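Local coordinates for protein pyocin S5 (Pseudomonas aeruginosa PAO1, PDB 6THK) that is a bacteriocin imported into Pseudomonas aeruginosa, where it probably kills by forming channels that depolarise the cytoplasmic membrane, at residues A[197-202]-A[271-276]; A[264-269]-A[277-282]. The protein carries 1 engineered substitution. All coordinates share one frame; numbering follows the deposited sequence.

Contact 1 (A[197-202]-A[271-276])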
# COMPACT_ATOMS: atom_id res chain seq x y z
N LYS A 197 -16.98 -7.80 31.31
CA LYS A 197 -17.40 -8.70 30.24
C LYS A 197 -18.03 -7.90 29.11
O LYS A 197 -17.85 -8.21 27.95
CB LYS A 197 -18.37 -9.76 30.76
N GLU A 198 -18.82 -6.89 29.47
CA GLU A 198 -19.44 -6.03 28.47
C GLU A 198 -18.41 -5.23 27.68
O GLU A 198 -18.55 -5.04 26.48
CB GLU A 198 -20.47 -5.12 29.12
CG GLU A 198 -21.90 -5.60 28.94
CD GLU A 198 -22.72 -5.51 30.20
OE1 GLU A 198 -22.72 -4.44 30.84
OE2 GLU A 198 -23.38 -6.51 30.56
N ASP A 199 -17.37 -4.75 28.36
CA ASP A 199 -16.32 -3.97 27.72
C ASP A 199 -15.55 -4.81 26.71
O ASP A 199 -15.12 -4.31 25.68
CB ASP A 199 -15.37 -3.39 28.75
CG ASP A 199 -15.98 -2.26 29.55
OD1 ASP A 199 -17.05 -1.76 29.16
OD2 ASP A 199 -15.39 -1.88 30.58
N LEU A 200 -15.36 -6.08 27.04
CA LEU A 200 -14.66 -7.05 26.20
C LEU A 200 -15.46 -7.35 24.93
O LEU A 200 -14.87 -7.49 23.86
CB LEU A 200 -14.37 -8.36 26.95
CG LEU A 200 -13.25 -8.34 28.00
CD1 LEU A 200 -13.03 -9.72 28.59
CD2 LEU A 200 -11.93 -7.83 27.43
N SER A 201 -16.80 -7.45 25.06
CA SER A 201 -17.70 -7.71 23.94
C SER A 201 -17.60 -6.57 22.91
O SER A 201 -17.51 -6.85 21.72
CB SER A 201 -19.14 -7.85 24.43
OG SER A 201 -19.31 -9.01 25.23
N GLN A 202 -17.57 -5.30 23.38
CA GLN A 202 -17.43 -4.12 22.52
C GLN A 202 -16.04 -4.08 21.90
O GLN A 202 -15.91 -3.68 20.75
CB GLN A 202 -17.75 -2.82 23.27
CG GLN A 202 -17.95 -1.59 22.36
CD GLN A 202 -19.17 -1.70 21.47
OE1 GLN A 202 -20.32 -1.68 21.93
NE2 GLN A 202 -18.95 -1.82 20.16
N THR A 271 -4.37 -5.20 33.28
CA THR A 271 -5.73 -5.76 33.32
C THR A 271 -5.96 -6.70 32.12
O THR A 271 -5.28 -6.53 31.11
CB THR A 271 -6.78 -4.62 33.32
OG1 THR A 271 -6.61 -3.78 32.18
CG2 THR A 271 -6.76 -3.79 34.60
N PRO A 272 -6.94 -7.66 32.15
CA PRO A 272 -7.17 -8.50 30.96
C PRO A 272 -7.71 -7.71 29.77
O PRO A 272 -7.49 -8.11 28.63
CB PRO A 272 -8.17 -9.55 31.45
CG PRO A 272 -8.89 -8.90 32.57
CD PRO A 272 -7.87 -8.01 33.24
N LEU A 273 -8.40 -6.57 30.05
CA LEU A 273 -8.97 -5.66 29.06
C LEU A 273 -7.86 -5.00 28.25
O LEU A 273 -7.91 -5.00 27.03
CB LEU A 273 -9.89 -4.62 29.74
CG LEU A 273 -10.54 -3.52 28.87
CD1 LEU A 273 -11.42 -4.10 27.77
CD2 LEU A 273 -11.37 -2.58 29.72
N GLU A 274 -6.82 -4.49 28.94
CA GLU A 274 -5.65 -3.88 28.30
C GLU A 274 -4.82 -4.92 27.53
O GLU A 274 -4.23 -4.57 26.50
CB GLU A 274 -4.79 -3.11 29.31
CG GLU A 274 -5.42 -1.83 29.84
CD GLU A 274 -6.05 -0.87 28.84
OE1 GLU A 274 -5.34 -0.42 27.91
OE2 GLU A 274 -7.24 -0.56 29.02
N LYS A 275 -4.79 -6.18 28.02
CA LYS A 275 -4.08 -7.28 27.35
C LYS A 275 -4.81 -7.66 26.07
O LYS A 275 -4.16 -7.82 25.05
CB LYS A 275 -3.95 -8.51 28.25
CG LYS A 275 -2.84 -9.45 27.81
CD LYS A 275 -2.60 -10.54 28.83
CE LYS A 275 -1.37 -11.35 28.54
NZ LYS A 275 -0.95 -12.17 29.70
N GLN A 276 -6.16 -7.80 26.13
CA GLN A 276 -6.98 -8.17 24.97
C GLN A 276 -6.92 -7.09 23.89
O GLN A 276 -6.89 -7.43 22.71
CB GLN A 276 -8.43 -8.53 25.37
CG GLN A 276 -9.27 -9.19 24.26
CD GLN A 276 -8.74 -10.53 23.77
OE1 GLN A 276 -9.00 -11.59 24.36
NE2 GLN A 276 -8.04 -10.52 22.65
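The flat carboxylate of Asp199 has no flat partner across this contact: its oxygen OD2 comes to 4.2 Å from the methyl CD2 of Leu273, and its CB meets the same leucine at 4.1 Å from CD1, a plain methyl contact without polar pairing. Gln276 touches with CB alone; beyond it the chain bends at chi2 (62°) and the flat amide makes no contact across the two segments. Between them two leucines carry the packing. They point past one another in opposite senses, methyl beside methyl, and Leu200 CD2 stops 3.8 Å from Leu273 CD1. That same Leu200 methyl reaches Gln276 CB at 4.1 Å, so it fits between two side chains one turn apart, while Leu273 CD1 faces both Asp199 and Leu200. With CG of Leu273 anti to its backbone N (chi1 177°), both methyls are carried to the partner helix. No hydrogen bond crosses. This is side-by-side apolar packing at the surface, between two helices running the same way (8°) in regions predicted to form coiled coil. Around them, Leu203 of helix 157-212 extends the seam against Leu273 and Gln276, Pro272 rests on Glu196, and Glu198 forms a salt bridge to Arg95 of helix 95-121.

Contact 2 (A[264-269]-A[277-282]); sequences TLIKNS and KAIYNG
Ile266 meets Ala278 with its longer branch laid over the alanine methyl: CG1 lies 3.4 Å from Ala278 CB, tighter than normal van der Waals contact. CG1 is anti to the carbonyl carbon (chi1 -67°), which sends this branch to Ala278, and CD1 then runs on past the methyl to the peptide carbonyl, 3.9 Å from Ala278 O. The shorter branch, CG2, makes the side-chain contact with Ile279 CG1, a looser 4.4 Å. Leu265 adds only the base of its side chain, with CB 4.2 Å from Ala278 CB, so the alanine methyl is met by two consecutive residues. A small residue at this point lets the backbones draw close, and the CA atoms of Ile266 and Ala278 are 5.6 Å apart. This is the closed end of an alpha-helical hairpin: helix 237-267 gives out at Asn268, and helix 272-338 turns back alongside it within a region predicted to be coiled coil. No hydrogen bond joins the two segments, but Ala278 O, besides accepting from Gly282 N at 2.9 Å, accepts from Asn262 ND2 of helix 237-267, adding a polar tie beside the isoleucine. Tyr280 looks to a third helix, stacking its ring with Tyr207 and touching Leu203 and Glu204 of helix 157-212.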
# COMPACT_ATOMS: atom_id res chain seq x y z
N THR A 264 5.54 -6.00 24.32
CA THR A 264 5.84 -5.56 25.69
C THR A 264 4.50 -5.22 26.39
O THR A 264 4.29 -5.63 27.54
CB THR A 264 6.82 -4.37 25.67
OG1 THR A 264 7.95 -4.70 24.86
CG2 THR A 264 7.29 -3.96 27.07
N LEU A 265 3.59 -4.52 25.67
CA LEU A 265 2.25 -4.12 26.12
C LEU A 265 1.40 -5.33 26.52
O LEU A 265 0.64 -5.25 27.48
CB LEU A 265 1.53 -3.31 25.02
CG LEU A 265 1.61 -1.77 25.02
CD1 LEU A 265 3.04 -1.25 25.11
CD2 LEU A 265 1.01 -1.22 23.76
N ILE A 266 1.54 -6.46 25.78
CA ILE A 266 0.84 -7.73 26.04
C ILE A 266 1.44 -8.35 27.33
O ILE A 266 0.69 -8.71 28.24
CB ILE A 266 0.92 -8.71 24.82
CG1 ILE A 266 0.13 -8.18 23.61
CG2 ILE A 266 0.44 -10.13 25.20
CD1 ILE A 266 0.46 -8.83 22.22
N LYS A 267 2.79 -8.44 27.39
CA LYS A 267 3.57 -9.01 28.49
C LYS A 267 3.37 -8.28 29.83
O LYS A 267 3.11 -8.93 30.84
CB LYS A 267 5.06 -9.07 28.12
N ASN A 268 3.48 -6.93 29.82
CA ASN A 268 3.35 -6.06 31.00
C ASN A 268 1.94 -5.44 31.18
O ASN A 268 1.83 -4.38 31.82
CB ASN A 268 4.44 -4.98 30.96
CG ASN A 268 5.86 -5.49 30.96
OD1 ASN A 268 6.16 -6.60 31.43
ND2 ASN A 268 6.78 -4.66 30.48
N SER A 269 0.88 -6.10 30.68
CA SER A 269 -0.50 -5.60 30.80
C SER A 269 -0.99 -5.56 32.27
O SER A 269 -0.74 -6.51 33.01
CB SER A 269 -1.47 -6.43 29.96
OG SER A 269 -1.79 -7.67 30.56
N LYS A 277 -6.84 -5.81 24.31
CA LYS A 277 -6.70 -4.65 23.43
C LYS A 277 -5.40 -4.82 22.62
O LYS A 277 -5.43 -4.74 21.39
CB LYS A 277 -6.66 -3.34 24.26
CG LYS A 277 -7.19 -2.13 23.50
CD LYS A 277 -6.96 -0.80 24.22
CE LYS A 277 -8.04 -0.47 25.24
NZ LYS A 277 -7.81 0.87 25.85
N ALA A 278 -4.29 -5.13 23.32
CA ALA A 278 -2.97 -5.37 22.73
C ALA A 278 -2.94 -6.64 21.84
O ALA A 278 -2.37 -6.59 20.75
CB ALA A 278 -1.92 -5.43 23.83
N ILE A 279 -3.59 -7.76 22.27
CA ILE A 279 -3.66 -9.02 21.49
C ILE A 279 -4.30 -8.73 20.12
O ILE A 279 -3.76 -9.17 19.10
CB ILE A 279 -4.40 -10.15 22.25
CG1 ILE A 279 -3.56 -10.66 23.45
CG2 ILE A 279 -4.79 -11.32 21.32
CD1 ILE A 279 -4.38 -11.10 24.65
N TYR A 280 -5.45 -8.00 20.13
CA TYR A 280 -6.22 -7.58 18.96
C TYR A 280 -5.41 -6.68 18.05
O TYR A 280 -5.33 -6.97 16.85
CB TYR A 280 -7.50 -6.85 19.38
CG TYR A 280 -8.64 -7.74 19.82
CD1 TYR A 280 -8.69 -9.08 19.44
CD2 TYR A 280 -9.69 -7.24 20.59
CE1 TYR A 280 -9.75 -9.90 19.83
CE2 TYR A 280 -10.76 -8.05 20.97
CZ TYR A 280 -10.78 -9.38 20.59
OH TYR A 280 -11.83 -10.18 20.96
N ASN A 281 -4.80 -5.60 18.59
CA ASN A 281 -3.97 -4.67 17.81
C ASN A 281 -2.80 -5.41 17.16
O ASN A 281 -2.51 -5.17 15.99
CB ASN A 281 -3.47 -3.49 18.65
CG ASN A 281 -4.50 -2.45 18.99
OD1 ASN A 281 -5.55 -2.28 18.33
ND2 ASN A 281 -4.22 -1.71 20.06
N GLY A 282 -2.22 -6.36 17.89
CA GLY A 282 -1.13 -7.16 17.37
C GLY A 282 -1.60 -7.99 16.20
O GLY A 282 -0.88 -8.15 15.23

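In the fold
From the N terminus, the chain first passes 197-202 on helix 157-212, then traverses helices 214-227 and 237-267 before the N-cap and first turn of helix 272-338 return to it at 271-276. Contact 1 thus closes a loop of 68 residues, mostly helical. Contact 2 closes a much shorter one of seven residues, joining the end of helix 237-267 to the second turn onward of helix 272-338. The segments alternate along the chain, so the loops cross. Their centres lie 12 Å apart, and they touch where Lys275 CB packs 3.3 Å from Ser269 OG. Together they place the N-terminal turns of helix 272-338 between helices 157-212 and 237-267 in the elongated body.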